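Side-chain contacts in 2-dehydro-3-deoxy-d-gluconate/2-dehydro-3-deoxy-phosphogluconate aldolase (Picrophilus torridus, PDB 4UXD), which is an aldolase of the dihydrodipicolinate synthetase family, folded as a parallel beta/alpha barrel followed by extra helices: residues A[45-50]-A[80-85]; A[105-110]-A[145-150]; A[211-216]-A[243-248]; A[272-277]-A[284-289]. One frame throughout, in Å; residues are numbered along the deposited sequence.

In the fold
The contacts sample the outer layer of a beta/alpha barrel and the helices following it. Contact 1 joins two outer helices; contact 2 joins the next helix to a loop entering a strand. Their centres lie about 21 Å apart, and a salt bridge from Lys-80 to Glu-108 ties them. Contact 4, about 15 Å from contact 1 between centres, packs against it where Leu-50 CD1 meets Phe-276 CE1 at 3.6 Å. Contact 3 sits opposite contact 2 across the chain's centre, about 35 Å between centres; successive helices 245-264 and 270-279 link it to contact 4, nearest atoms about 11 Å apart without touching. A glycerol, probably from crystallisation liquor, hydrogen-bonds Tyr-272 OH, which does not touch 284-289.

Contact 1 of 4, residues A[45-50]-A[80-85]; sequences NATNIL and KDFLKF
Thr-47 reaches toward Phe-82 and Phe-85 where two helices of the beta/alpha barrel, 44-56 and 76-88, lie side by side in its outer layer. The short helical segments approach to 11.5 Å between axes at a crossing angle of -43°, a gap that suits two aromatic side chains facing a small one. The tight part is the methyl of Thr-47. Its chi1 of -57° sets OG1 beside the backbone N and leaves CG2 anti to that nitrogen, aimed at both rings: CG2 lies 3.5 Å from Phe-82 CE1 and, obliquely, 3.5 Å from Phe-85 CE2. Threonine fits twice over: its methyl fills the aromatic notch while its hydroxyl, at the edge of the Phe-82 ring near its plane, is taken up by Asp-43 O, just ahead of the helix. The looser side is that of Asn-48 against the far end of the Phe-85 ring, both residues partly exposed. There the side chains cross at about a right angle, amide and ring planes 71° apart, with Asn-48 OD1 bonded to Lys-52. Phe-85, its CG anti to the backbone N, spans the gap, and its outermost atom, CZ, comes 3.9 Å from Asn-48 ND2.

Contact 2 of 4, residues A[105-110]-A[145-150]; sequences EVNELM and SSNDMD
Asn-107 and Met-110, one helical turn apart, meet the loop that leads from helix 133-144 into strand 150-155. In this beta/alpha barrel the contact thus joins one outer helix, 103-115, to the connection running into a strand of the parallel sheet. Asn-107 comes first along the helix. Its side chain crosses that of Asn-147 at about a right angle, with the two amide planes 27° apart, and the position is only partly exposed; a polar residue suits such a border, while its side chain also touches Ile-143 of helix 133-144. At Met-110 the contact turns buried. The flexible thioether chain bends at its last torsion (chi3 -61°) and brings the methyl back over the Asn-147 side chain, with CE 3.4 Å from Asn-147 CG and 3.7 Å from Asn-147 CB. An unbranched, flexible methionine can fold its methyl onto a neighbour in this way, and Val-98, Ala-121 and Ile-143 add apolar surroundings. The root of the same side chain serves Met-149, which also packs on Ala-121 of strand 120-123. Here the sulfur does the touching: Met-149 SD lies 4.1 Å from Met-110 CB and 3.5 Å from the backbone Met-110 O.

Contact 3 of 4, residues A[211-216]-A[243-248]; sequences LLFTSL and NNREMA
Phe-213 carries the apolar packing, setting the outer rim of its ring against Arg-245 and Ala-248 at the start of helix 245-264. Its CG is anti to the backbone N (chi1 -177°), which carries the ring away from its own helix toward 245-264. The methyl of Ala-248 approaches the ring obliquely, CB standing 3.9 Å from Phe-213 CE1; so small a side chain lets the helix backbone come close. Arg-245 adds its aliphatic part, CG 4.0 Å from Phe-213 CZ, and its exposed position suits a chain greasy near the backbone and charged at its end. The backbone Arg-245 O also approaches the ring obliquely, 3.3 Å from Phe-213 CE1. Helix 212-217 follows strand 203-206 of the beta/alpha barrel and 245-264 comes after the barrel, so the contact joins barrel to appendage. A second subunit packs nearby, its Thr-214 against Thr-214 here and its Arg-245 NH2 close to the like-charged NH2 of this Arg-245. Hydrogen bonds shape each segment separately. Asn-244, the N-cap, accepts from Met-247 N at OD1 (3.3 Å), with the donor above the amide plane. Leu-211 O takes two bonds, from Ser-215 N and, at 2.8 Å, from Ser-215 OG.

Contact 4 of 4, residues A[272-277]-A[284-289]; sequences YYEYFY and GGYRPP
Gly-284 opens the loop segment by laying its CA over the centre of the Tyr-277 ring, 3.4 Å from the centroid and only 10° off the normal, a CH-pi contact. Having no side chain, it lets the backbone lie directly on the ring; the opposite face meets Tyr-273 O, offset toward the rim. Gly-285 then offers its carbonyl. Tyr-277 OH donates to Gly-285 O at 3.0 Å, in the carbonyl plane and on a lone pair, and the same hydroxyl bonds Leu-36 N, so a buried polar atom is gripped twice. A tyrosine suits the place because one side chain supplies both a face for packing and a hydroxyl for the backbone. These bonds and rings fasten the returning chain to helix 270-279, one of the helices that follow the beta/alpha barrel in this family. Next comes Tyr-286, whose CG is anti to the carbonyl carbon (chi1 -57°), carrying the ring back to the helix. The edge of Tyr-277 points at its face in an offset T-shaped pair, with planes at 85°. Tyr-273 CB touches Tyr-286 CE2 at 3.9 Å, and Tyr-286 OH rests 3.5 Å from Glu-274 CB, while the Glu-274 carboxylate itself accepts from Gly-294 N and Ile-295 N. Beyond, Arg-287 turns instead to Glu-78, with which it forms a salt bridge, and Pro-288 packs on His-138 of a third subunit.

Contact 1 of 4, residues A[45-50]-A[80-85]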
loop_
_atom_site.group_PDB
_atom_site.type_symbol
_atom_site.label_atom_id
_atom_site.label_comp_id
_atom_site.label_asym_id
_atom_site.label_seq_id
_atom_site.Cartn_x
_atom_site.Cartn_y
_atom_site.Cartn_z
ATOM N N ASN A 45 -22.787 8.736 33.440
ATOM C CA ASN A 45 -22.259 9.650 34.434
ATOM C C ASN A 45 -20.902 10.228 33.998
ATOM O O ASN A 45 -20.669 11.440 34.108
ATOM C CB ASN A 45 -22.130 8.954 35.785
ATOM C CG ASN A 45 -21.961 9.936 36.922
ATOM O OD1 ASN A 45 -22.597 10.994 36.948
ATOM N ND2 ASN A 45 -21.081 9.605 37.853
ATOM N N ALA A 46 -20.007 9.373 33.503
ATOM C CA ALA A 46 -18.717 9.853 32.983
ATOM C C ALA A 46 -18.907 10.743 31.748
ATOM O O ALA A 46 -18.206 11.742 31.587
ATOM C CB ALA A 46 -17.804 8.692 32.657
ATOM N N THR A 47 -19.867 10.395 30.894
ATOM C CA THR A 47 -20.193 11.220 29.736
ATOM C C THR A 47 -20.526 12.645 30.181
ATOM O O THR A 47 -20.257 13.607 29.468
ATOM C CB THR A 47 -21.380 10.632 28.943
ATOM O OG1 THR A 47 -21.066 9.301 28.541
ATOM C CG2 THR A 47 -21.700 11.461 27.707
ATOM N N ASN A 48 -21.122 12.772 31.362
ATOM C CA ASN A 48 -21.449 14.082 31.916
ATOM C C ASN A 48 -20.180 14.774 32.413
ATOM O O ASN A 48 -19.970 15.964 32.192
ATOM C CB ASN A 48 -22.469 13.947 33.048
ATOM C CG ASN A 48 -23.219 15.238 33.307
ATOM O OD1 ASN A 48 -22.818 16.044 34.148
ATOM N ND2 ASN A 48 -24.314 15.444 32.582
ATOM N N ILE A 49 -19.327 14.012 33.078
ATOM C CA ILE A 49 -18.062 14.535 33.555
ATOM C C ILE A 49 -17.297 15.127 32.390
ATOM O O ILE A 49 -16.670 16.170 32.524
ATOM C CB ILE A 49 -17.246 13.435 34.247
ATOM C CG1 ILE A 49 -17.862 13.170 35.626
ATOM C CG2 ILE A 49 -15.781 13.833 34.382
ATOM C CD1 ILE A 49 -17.503 11.830 36.244
ATOM N N LEU A 50 -17.407 14.462 31.241
ATOM C CA LEU A 50 -16.719 14.855 30.020
ATOM C C LEU A 50 -17.318 16.110 29.393
ATOM O O LEU A 50 -16.591 17.035 28.996
ATOM C CB LEU A 50 -16.758 13.704 29.007
ATOM C CG LEU A 50 -16.227 14.036 27.605
ATOM C CD1 LEU A 50 -14.807 14.568 27.687
ATOM C CD2 LEU A 50 -16.297 12.821 26.687
ATOM N N LYS A 80 -28.436 6.075 19.247
ATOM C CA LYS A 80 -29.550 7.000 19.404
ATOM C C LYS A 80 -29.580 7.504 20.836
ATOM O O LYS A 80 -29.725 8.702 21.088
ATOM C CB LYS A 80 -30.869 6.340 19.064
ATOM C CG LYS A 80 -31.137 6.132 17.599
ATOM C CD LYS A 80 -32.530 5.544 17.431
ATOM C CE LYS A 80 -32.691 4.807 16.124
ATOM N NZ LYS A 80 -33.938 3.996 16.122
ATOM N N ASP A 81 -29.416 6.579 21.777
ATOM C CA ASP A 81 -29.510 6.924 23.186
ATOM C C ASP A 81 -28.414 7.915 23.564
ATOM O O ASP A 81 -28.680 8.895 24.256
ATOM C CB ASP A 81 -29.447 5.666 24.060
ATOM C CG ASP A 81 -30.740 4.844 24.001
ATOM O OD1 ASP A 81 -31.807 5.396 23.610
ATOM O OD2 ASP A 81 -30.683 3.644 24.347
ATOM N N PHE A 82 -27.195 7.696 23.073
ATOM C CA PHE A 82 -26.069 8.572 23.426
ATOM C C PHE A 82 -26.229 9.992 22.854
ATOM O O PHE A 82 -25.952 10.979 23.533
ATOM C CB PHE A 82 -24.771 7.949 22.946
ATOM C CG PHE A 82 -23.535 8.639 23.432
ATOM C CD1 PHE A 82 -23.060 8.423 24.717
ATOM C CD2 PHE A 82 -22.815 9.464 22.587
ATOM C CE1 PHE A 82 -21.903 9.037 25.158
ATOM C CE2 PHE A 82 -21.650 10.077 23.021
ATOM C CZ PHE A 82 -21.195 9.864 24.307
ATOM N N LEU A 83 -26.675 10.096 21.608
ATOM C CA LEU A 83 -26.937 11.402 21.012
ATOM C C LEU A 83 -27.989 12.152 21.842
ATOM O O LEU A 83 -27.916 13.367 22.013
ATOM C CB LEU A 83 -27.406 11.258 19.563
ATOM C CG LEU A 83 -26.454 10.598 18.565
ATOM C CD1 LEU A 83 -27.018 10.702 17.156
ATOM C CD2 LEU A 83 -25.055 11.201 18.615
ATOM N N LYS A 84 -28.967 11.420 22.366
ATOM C CA LYS A 84 -29.983 12.034 23.193
ATOM C C LYS A 84 -29.366 12.577 24.484
ATOM O O LYS A 84 -29.615 13.716 24.870
ATOM C CB LYS A 84 -31.096 11.033 23.507
ATOM C CG LYS A 84 -32.480 11.663 23.631
ATOM C CD LYS A 84 -33.549 10.630 23.913
ATOM C CE LYS A 84 -33.458 10.121 25.349
ATOM N NZ LYS A 84 -34.573 9.200 25.715
ATOM N N PHE A 85 -28.548 11.772 25.143
ATOM C CA PHE A 85 -27.973 12.185 26.408
ATOM C C PHE A 85 -27.185 13.460 26.206
ATOM O O PHE A 85 -27.410 14.458 26.889
ATOM C CB PHE A 85 -27.084 11.091 26.995
ATOM C CG PHE A 85 -26.464 11.454 28.322
ATOM C CD1 PHE A 85 -27.188 11.327 29.504
ATOM C CD2 PHE A 85 -25.154 11.905 28.394
ATOM C CE1 PHE A 85 -26.613 11.655 30.738
ATOM C CE2 PHE A 85 -24.573 12.226 29.627
ATOM C CZ PHE A 85 -25.315 12.106 30.793
#

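Contact 2 of 4, residues A[105-110]-A[145-150]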
loop_
_atom_site.group_PDB
_atom_site.type_symbol
_atom_site.label_atom_id
_atom_site.label_comp_id
_atom_site.label_asym_id
_atom_site.label_seq_id
_atom_site.Cartn_x
_atom_site.Cartn_y
_atom_site.Cartn_z
ATOM N N GLU A 105 -29.492 3.185 8.400
ATOM C CA GLU A 105 -29.132 3.614 9.747
ATOM C C GLU A 105 -28.837 5.113 9.745
ATOM O O GLU A 105 -29.174 5.818 10.692
ATOM C CB GLU A 105 -27.934 2.822 10.285
ATOM C CG GLU A 105 -28.200 1.341 10.486
ATOM C CD GLU A 105 -27.055 0.634 11.173
ATOM O OE1 GLU A 105 -25.902 1.074 11.011
ATOM O OE2 GLU A 105 -27.317 -0.351 11.896
ATOM N N VAL A 106 -28.241 5.596 8.661
ATOM C CA VAL A 106 -27.931 7.011 8.522
ATOM C C VAL A 106 -29.223 7.850 8.531
ATOM O O VAL A 106 -29.343 8.795 9.309
ATOM C CB VAL A 106 -27.113 7.300 7.210
ATOM C CG1 VAL A 106 -26.681 8.743 7.144
ATOM C CG2 VAL A 106 -25.878 6.417 7.122
ATOM N N ASN A 107 -30.181 7.498 7.673
ATOM C CA ASN A 107 -31.456 8.212 7.596
ATOM C C ASN A 107 -32.146 8.240 8.934
ATOM O O ASN A 107 -32.638 9.274 9.371
ATOM C CB ASN A 107 -32.386 7.567 6.575
ATOM C CG ASN A 107 -31.882 7.703 5.169
ATOM O OD1 ASN A 107 -31.196 8.671 4.831
ATOM N ND2 ASN A 107 -32.209 6.731 4.334
ATOM N N GLU A 108 -32.179 7.087 9.584
ATOM C CA GLU A 108 -32.732 6.975 10.925
ATOM C C GLU A 108 -32.005 7.905 11.904
ATOM O O GLU A 108 -32.649 8.728 12.557
ATOM C CB GLU A 108 -32.651 5.521 11.390
ATOM C CG GLU A 108 -33.533 5.154 12.580
ATOM C CD GLU A 108 -33.738 3.646 12.710
ATOM O OE1 GLU A 108 -33.663 2.941 11.683
ATOM O OE2 GLU A 108 -33.967 3.152 13.833
ATOM N N LEU A 109 -30.675 7.784 11.981
ATOM C CA LEU A 109 -29.852 8.588 12.891
ATOM C C LEU A 109 -29.929 10.090 12.608
ATOM O O LEU A 109 -29.785 10.907 13.522
ATOM C CB LEU A 109 -28.383 8.155 12.823
ATOM C CG LEU A 109 -27.975 6.876 13.549
ATOM C CD1 LEU A 109 -26.600 6.386 13.061
ATOM C CD2 LEU A 109 -27.975 7.053 15.074
ATOM N N MET A 110 -30.136 10.457 11.347
ATOM C CA MET A 110 -30.220 11.875 10.994
ATOM C C MET A 110 -31.594 12.434 11.343
ATOM O O MET A 110 -31.706 13.498 11.946
ATOM C CB MET A 110 -29.910 12.089 9.512
ATOM C CG MET A 110 -28.404 12.105 9.214
ATOM S SD MET A 110 -27.963 12.898 7.642
ATOM C CE MET A 110 -28.840 11.832 6.540
ATOM N N SER A 145 -30.799 13.778 -0.256
ATOM C CA SER A 145 -32.096 14.031 -0.869
ATOM C C SER A 145 -33.238 13.809 0.105
ATOM O O SER A 145 -34.384 14.130 -0.204
ATOM C CB SER A 145 -32.301 13.140 -2.089
ATOM O OG SER A 145 -31.636 13.665 -3.216
ATOM N N SER A 146 -32.920 13.266 1.277
ATOM C CA SER A 146 -33.936 12.890 2.251
ATOM C C SER A 146 -33.752 13.602 3.591
ATOM O O SER A 146 -34.476 13.338 4.542
ATOM C CB SER A 146 -33.903 11.377 2.459
ATOM O OG SER A 146 -34.048 10.704 1.224
ATOM N N ASN A 147 -32.782 14.501 3.672
ATOM C CA ASN A 147 -32.466 15.135 4.943
ATOM C C ASN A 147 -31.921 16.542 4.752
ATOM O O ASN A 147 -30.794 16.743 4.274
ATOM C CB ASN A 147 -31.465 14.284 5.729
ATOM C CG ASN A 147 -32.010 12.921 6.082
ATOM O OD1 ASN A 147 -31.729 11.935 5.408
ATOM N ND2 ASN A 147 -32.814 12.858 7.134
ATOM N N ASP A 148 -32.738 17.509 5.150
ATOM C CA ASP A 148 -32.447 18.910 4.927
ATOM C C ASP A 148 -31.325 19.421 5.840
ATOM O O ASP A 148 -30.657 20.413 5.517
ATOM C CB ASP A 148 -33.719 19.739 5.140
ATOM C CG ASP A 148 -33.902 20.794 4.070
ATOM O OD1 ASP A 148 -33.242 21.856 4.152
ATOM O OD2 ASP A 148 -34.699 20.558 3.135
ATOM N N MET A 149 -31.103 18.736 6.961
ATOM C CA MET A 149 -30.245 19.276 8.014
ATOM C C MET A 149 -28.800 19.502 7.580
ATOM O O MET A 149 -28.329 18.976 6.568
ATOM C CB MET A 149 -30.271 18.367 9.247
ATOM C CG MET A 149 -29.506 17.079 9.136
ATOM S SD MET A 149 -29.676 16.050 10.616
ATOM C CE MET A 149 -28.948 17.145 11.840
ATOM N N ASP A 150 -28.114 20.314 8.368
ATOM C CA ASP A 150 -26.730 20.650 8.112
ATOM C C ASP A 150 -25.858 19.407 8.202
ATOM O O ASP A 150 -25.945 18.654 9.170
ATOM C CB ASP A 150 -26.252 21.704 9.107
ATOM C CG ASP A 150 -26.767 23.081 8.776
ATOM O OD1 ASP A 150 -27.715 23.167 7.977
ATOM O OD2 ASP A 150 -26.226 24.069 9.313
#

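Contact 3 of 4, residues A[211-216]-A[243-248]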
loop_
_atom_site.group_PDB
_atom_site.type_symbol
_atom_site.label_atom_id
_atom_site.label_comp_id
_atom_site.label_asym_id
_atom_site.label_seq_id
_atom_site.Cartn_x
_atom_site.Cartn_y
_atom_site.Cartn_z
ATOM N N LEU A 211 -1.577 19.174 13.197
ATOM C CA LEU A 211 -1.572 19.887 11.935
ATOM C C LEU A 211 -2.413 21.170 11.962
ATOM O O LEU A 211 -2.478 21.910 10.961
ATOM C CB LEU A 211 -2.072 18.975 10.820
ATOM C CG LEU A 211 -1.322 17.669 10.560
ATOM C CD1 LEU A 211 -1.757 17.140 9.201
ATOM C CD2 LEU A 211 0.182 17.814 10.606
ATOM N N LEU A 212 -3.033 21.444 13.102
ATOM C CA LEU A 212 -3.942 22.581 13.231
ATOM C C LEU A 212 -3.284 23.911 12.860
ATOM O O LEU A 212 -3.870 24.720 12.141
ATOM C CB LEU A 212 -4.492 22.663 14.661
ATOM C CG LEU A 212 -5.523 23.766 14.922
ATOM C CD1 LEU A 212 -6.699 23.707 13.924
ATOM C CD2 LEU A 212 -6.044 23.667 16.349
ATOM N N PHE A 213 -2.067 24.143 13.340
ATOM C CA PHE A 213 -1.428 25.428 13.088
ATOM C C PHE A 213 -1.170 25.627 11.590
ATOM O O PHE A 213 -1.546 26.651 11.027
ATOM C CB PHE A 213 -0.129 25.561 13.876
ATOM C CG PHE A 213 0.528 26.896 13.714
ATOM C CD1 PHE A 213 0.063 28.001 14.410
ATOM C CD2 PHE A 213 1.601 27.052 12.854
ATOM C CE1 PHE A 213 0.665 29.241 14.255
ATOM C CE2 PHE A 213 2.202 28.282 12.699
ATOM C CZ PHE A 213 1.732 29.381 13.397
ATOM N N THR A 214 -0.556 24.641 10.944
ATOM C CA THR A 214 -0.401 24.665 9.490
ATOM C C THR A 214 -1.755 24.885 8.793
ATOM O O THR A 214 -1.853 25.665 7.846
ATOM C CB THR A 214 0.253 23.350 8.976
ATOM O OG1 THR A 214 1.576 23.228 9.513
ATOM C CG2 THR A 214 0.322 23.302 7.436
ATOM N N SER A 215 -2.800 24.215 9.278
ATOM C CA SER A 215 -4.103 24.277 8.628
ATOM C C SER A 215 -4.729 25.662 8.766
ATOM O O SER A 215 -5.349 26.169 7.826
ATOM C CB SER A 215 -5.049 23.223 9.200
ATOM O OG SER A 215 -4.520 21.923 9.060
ATOM N N LEU A 216 -4.576 26.277 9.931
ATOM C CA LEU A 216 -5.062 27.639 10.105
ATOM C C LEU A 216 -4.282 28.571 9.167
ATOM O O LEU A 216 -4.864 29.435 8.510
ATOM C CB LEU A 216 -4.934 28.108 11.567
ATOM C CG LEU A 216 -5.724 27.382 12.660
ATOM C CD1 LEU A 216 -5.671 28.163 13.984
ATOM C CD2 LEU A 216 -7.172 27.105 12.257
ATOM N N ASN A 243 -3.948 36.966 17.728
ATOM C CA ASN A 243 -3.067 38.106 17.953
ATOM C C ASN A 243 -1.596 37.704 18.058
ATOM O O ASN A 243 -0.716 38.493 17.713
ATOM C CB ASN A 243 -3.504 38.867 19.216
ATOM C CG ASN A 243 -3.864 37.939 20.376
ATOM O OD1 ASN A 243 -3.139 36.983 20.677
ATOM N ND2 ASN A 243 -4.998 38.214 21.024
ATOM N N ASN A 244 -1.331 36.483 18.522
ATOM C CA ASN A 244 0.040 36.004 18.684
ATOM C C ASN A 244 0.288 34.701 17.925
ATOM O O ASN A 244 0.083 33.607 18.449
ATOM C CB ASN A 244 0.366 35.821 20.169
ATOM C CG ASN A 244 1.858 35.728 20.431
ATOM O OD1 ASN A 244 2.656 35.579 19.503
ATOM N ND2 ASN A 244 2.245 35.803 21.703
ATOM N N ARG A 245 0.749 34.842 16.690
ATOM C CA ARG A 245 0.934 33.722 15.781
ATOM C C ARG A 245 2.012 32.755 16.268
ATOM O O ARG A 245 1.765 31.554 16.408
ATOM C CB ARG A 245 1.298 34.246 14.398
ATOM C CG ARG A 245 1.083 33.279 13.266
ATOM C CD ARG A 245 1.800 33.785 12.017
ATOM N NE ARG A 245 3.258 33.803 12.181
ATOM C CZ ARG A 245 4.071 34.782 11.771
ATOM N NH1 ARG A 245 3.600 35.868 11.157
ATOM N NH2 ARG A 245 5.380 34.676 11.974
ATOM N N GLU A 246 3.208 33.279 16.520
ATOM C CA GLU A 246 4.314 32.466 17.016
ATOM C C GLU A 246 3.935 31.725 18.309
ATOM O O GLU A 246 4.418 30.618 18.552
ATOM C CB GLU A 246 5.553 33.337 17.260
ATOM C CG GLU A 246 5.369 34.329 18.413
ATOM C CD GLU A 246 6.642 35.058 18.793
ATOM O OE1 GLU A 246 7.742 34.577 18.447
ATOM O OE2 GLU A 246 6.543 36.120 19.449
ATOM N N MET A 247 3.081 32.337 19.134
ATOM C CA MET A 247 2.661 31.736 20.411
ATOM C C MET A 247 1.798 30.495 20.208
ATOM O O MET A 247 2.005 29.472 20.862
ATOM C CB MET A 247 1.897 32.755 21.259
ATOM C CG MET A 247 1.083 32.176 22.423
ATOM S SD MET A 247 2.000 31.176 23.631
ATOM C CE MET A 247 0.840 31.226 25.012
ATOM N N ALA A 248 0.819 30.600 19.317
ATOM C CA ALA A 248 0.038 29.439 18.916
ATOM C C ALA A 248 0.965 28.309 18.471
ATOM O O ALA A 248 0.815 27.168 18.909
ATOM C CB ALA A 248 -0.929 29.804 17.800
#

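Contact 4 of 4, residues A[272-277]-A[284-289]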
loop_
_atom_site.group_PDB
_atom_site.type_symbol
_atom_site.label_atom_id
_atom_site.label_comp_id
_atom_site.label_asym_id
_atom_site.label_seq_id
_atom_site.Cartn_x
_atom_site.Cartn_y
_atom_site.Cartn_z
ATOM N N TYR A 272 -6.644 7.334 24.366
ATOM C CA TYR A 272 -7.509 8.483 24.644
ATOM C C TYR A 272 -8.425 8.168 25.808
ATOM O O TYR A 272 -8.720 9.028 26.640
ATOM C CB TYR A 272 -8.352 8.865 23.417
ATOM C CG TYR A 272 -7.556 9.512 22.299
ATOM C CD1 TYR A 272 -6.697 8.761 21.498
ATOM C CD2 TYR A 272 -7.663 10.874 22.044
ATOM C CE1 TYR A 272 -5.971 9.353 20.472
ATOM C CE2 TYR A 272 -6.935 11.473 21.029
ATOM C CZ TYR A 272 -6.097 10.707 20.246
ATOM O OH TYR A 272 -5.381 11.301 19.241
ATOM N N TYR A 273 -8.872 6.918 25.853
ATOM C CA TYR A 273 -9.782 6.480 26.879
ATOM C C TYR A 273 -9.043 6.399 28.217
ATOM O O TYR A 273 -9.498 6.975 29.200
ATOM C CB TYR A 273 -10.437 5.145 26.472
ATOM C CG TYR A 273 -11.552 5.361 25.458
ATOM C CD1 TYR A 273 -11.272 5.648 24.129
ATOM C CD2 TYR A 273 -12.878 5.320 25.843
ATOM C CE1 TYR A 273 -12.285 5.875 23.209
ATOM C CE2 TYR A 273 -13.898 5.549 24.934
ATOM C CZ TYR A 273 -13.600 5.826 23.620
ATOM O OH TYR A 273 -14.619 6.047 22.716
ATOM N N GLU A 274 -7.897 5.732 28.254
ATOM C CA GLU A 274 -7.137 5.670 29.493
ATOM C C GLU A 274 -6.839 7.081 30.002
ATOM O O GLU A 274 -7.001 7.381 31.188
ATOM C CB GLU A 274 -5.835 4.897 29.294
ATOM C CG GLU A 274 -5.061 4.663 30.577
ATOM C CD GLU A 274 -3.927 3.658 30.407
ATOM O OE1 GLU A 274 -3.893 2.980 29.357
ATOM O OE2 GLU A 274 -3.068 3.551 31.315
ATOM N N TYR A 275 -6.428 7.953 29.090
ATOM C CA TYR A 275 -5.970 9.274 29.467
ATOM C C TYR A 275 -7.111 10.022 30.118
ATOM O O TYR A 275 -6.915 10.758 31.083
ATOM C CB TYR A 275 -5.441 10.031 28.250
ATOM C CG TYR A 275 -4.458 11.126 28.583
ATOM C CD1 TYR A 275 -4.866 12.273 29.251
ATOM C CD2 TYR A 275 -3.125 11.023 28.218
ATOM C CE1 TYR A 275 -3.970 13.282 29.555
ATOM C CE2 TYR A 275 -2.221 12.027 28.517
ATOM C CZ TYR A 275 -2.647 13.157 29.185
ATOM O OH TYR A 275 -1.751 14.163 29.486
ATOM N N PHE A 276 -8.311 9.814 29.594
ATOM C CA PHE A 276 -9.499 10.428 30.161
ATOM C C PHE A 276 -9.863 9.800 31.510
ATOM O O PHE A 276 -10.330 10.479 32.425
ATOM C CB PHE A 276 -10.680 10.299 29.207
ATOM C CG PHE A 276 -11.962 10.785 29.797
ATOM C CD1 PHE A 276 -12.252 12.139 29.824
ATOM C CD2 PHE A 276 -12.871 9.890 30.363
ATOM C CE1 PHE A 276 -13.439 12.595 30.383
ATOM C CE2 PHE A 276 -14.054 10.344 30.924
ATOM C CZ PHE A 276 -14.337 11.693 30.937
ATOM N N TYR A 277 -9.656 8.498 31.622
ATOM C CA TYR A 277 -10.051 7.773 32.805
ATOM C C TYR A 277 -9.168 8.159 33.986
ATOM O O TYR A 277 -9.662 8.434 35.081
ATOM C CB TYR A 277 -9.979 6.266 32.555
ATOM C CG TYR A 277 -11.031 5.714 31.612
ATOM C CD1 TYR A 277 -12.246 6.356 31.426
ATOM C CD2 TYR A 277 -10.803 4.541 30.910
ATOM C CE1 TYR A 277 -13.201 5.845 30.572
ATOM C CE2 TYR A 277 -11.748 4.023 30.061
ATOM C CZ TYR A 277 -12.946 4.678 29.889
ATOM O OH TYR A 277 -13.892 4.148 29.034
ATOM N N GLY A 284 -12.796 3.182 34.167
ATOM C CA GLY A 284 -13.450 3.012 32.886
ATOM C C GLY A 284 -12.982 1.795 32.118
ATOM O O GLY A 284 -11.886 1.290 32.346
ATOM N N GLY A 285 -13.814 1.332 31.191
ATOM C CA GLY A 285 -13.543 0.093 30.492
ATOM C C GLY A 285 -13.470 0.179 28.981
ATOM O O GLY A 285 -13.444 1.257 28.389
ATOM N N TYR A 286 -13.428 -0.998 28.366
ATOM C CA TYR A 286 -13.108 -1.129 26.968
ATOM C C TYR A 286 -13.937 -2.229 26.321
ATOM O O TYR A 286 -13.750 -3.400 26.633
ATOM C CB TYR A 286 -11.619 -1.441 26.807
ATOM C CG TYR A 286 -10.711 -0.416 27.431
ATOM C CD1 TYR A 286 -10.471 -0.417 28.797
ATOM C CD2 TYR A 286 -10.084 0.549 26.657
ATOM C CE1 TYR A 286 -9.652 0.514 29.378
ATOM C CE2 TYR A 286 -9.262 1.492 27.231
ATOM C CZ TYR A 286 -9.044 1.464 28.596
ATOM O OH TYR A 286 -8.217 2.381 29.193
ATOM N N ARG A 287 -14.843 -1.854 25.421
ATOM C CA ARG A 287 -15.562 -2.833 24.616
ATOM C C ARG A 287 -14.616 -3.399 23.561
ATOM O O ARG A 287 -14.108 -2.645 22.721
ATOM C CB ARG A 287 -16.790 -2.211 23.942
ATOM C CG ARG A 287 -17.614 -3.205 23.102
ATOM C CD ARG A 287 -18.923 -2.606 22.558
ATOM N NE ARG A 287 -19.847 -2.213 23.626
ATOM C CZ ARG A 287 -21.123 -1.884 23.438
ATOM N NH1 ARG A 287 -21.655 -1.904 22.224
ATOM N NH2 ARG A 287 -21.874 -1.541 24.472
ATOM N N PRO A 288 -14.349 -4.716 23.613
ATOM C CA PRO A 288 -13.596 -5.327 22.516
ATOM C C PRO A 288 -14.142 -4.881 21.161
ATOM O O PRO A 288 -15.364 -4.775 21.028
ATOM C CB PRO A 288 -13.809 -6.820 22.734
ATOM C CG PRO A 288 -14.034 -6.961 24.209
ATOM C CD PRO A 288 -14.682 -5.688 24.671
ATOM N N PRO A 289 -13.261 -4.612 20.173
ATOM C CA PRO A 289 -11.804 -4.841 20.134
ATOM C C PRO A 289 -10.930 -3.822 20.885
ATOM O O PRO A 289 -9.718 -3.973 20.876
ATOM C CB PRO A 289 -11.492 -4.778 18.635
ATOM C CG PRO A 289 -12.487 -3.791 18.096
ATOM C CD PRO A 289 -13.737 -3.933 18.955
#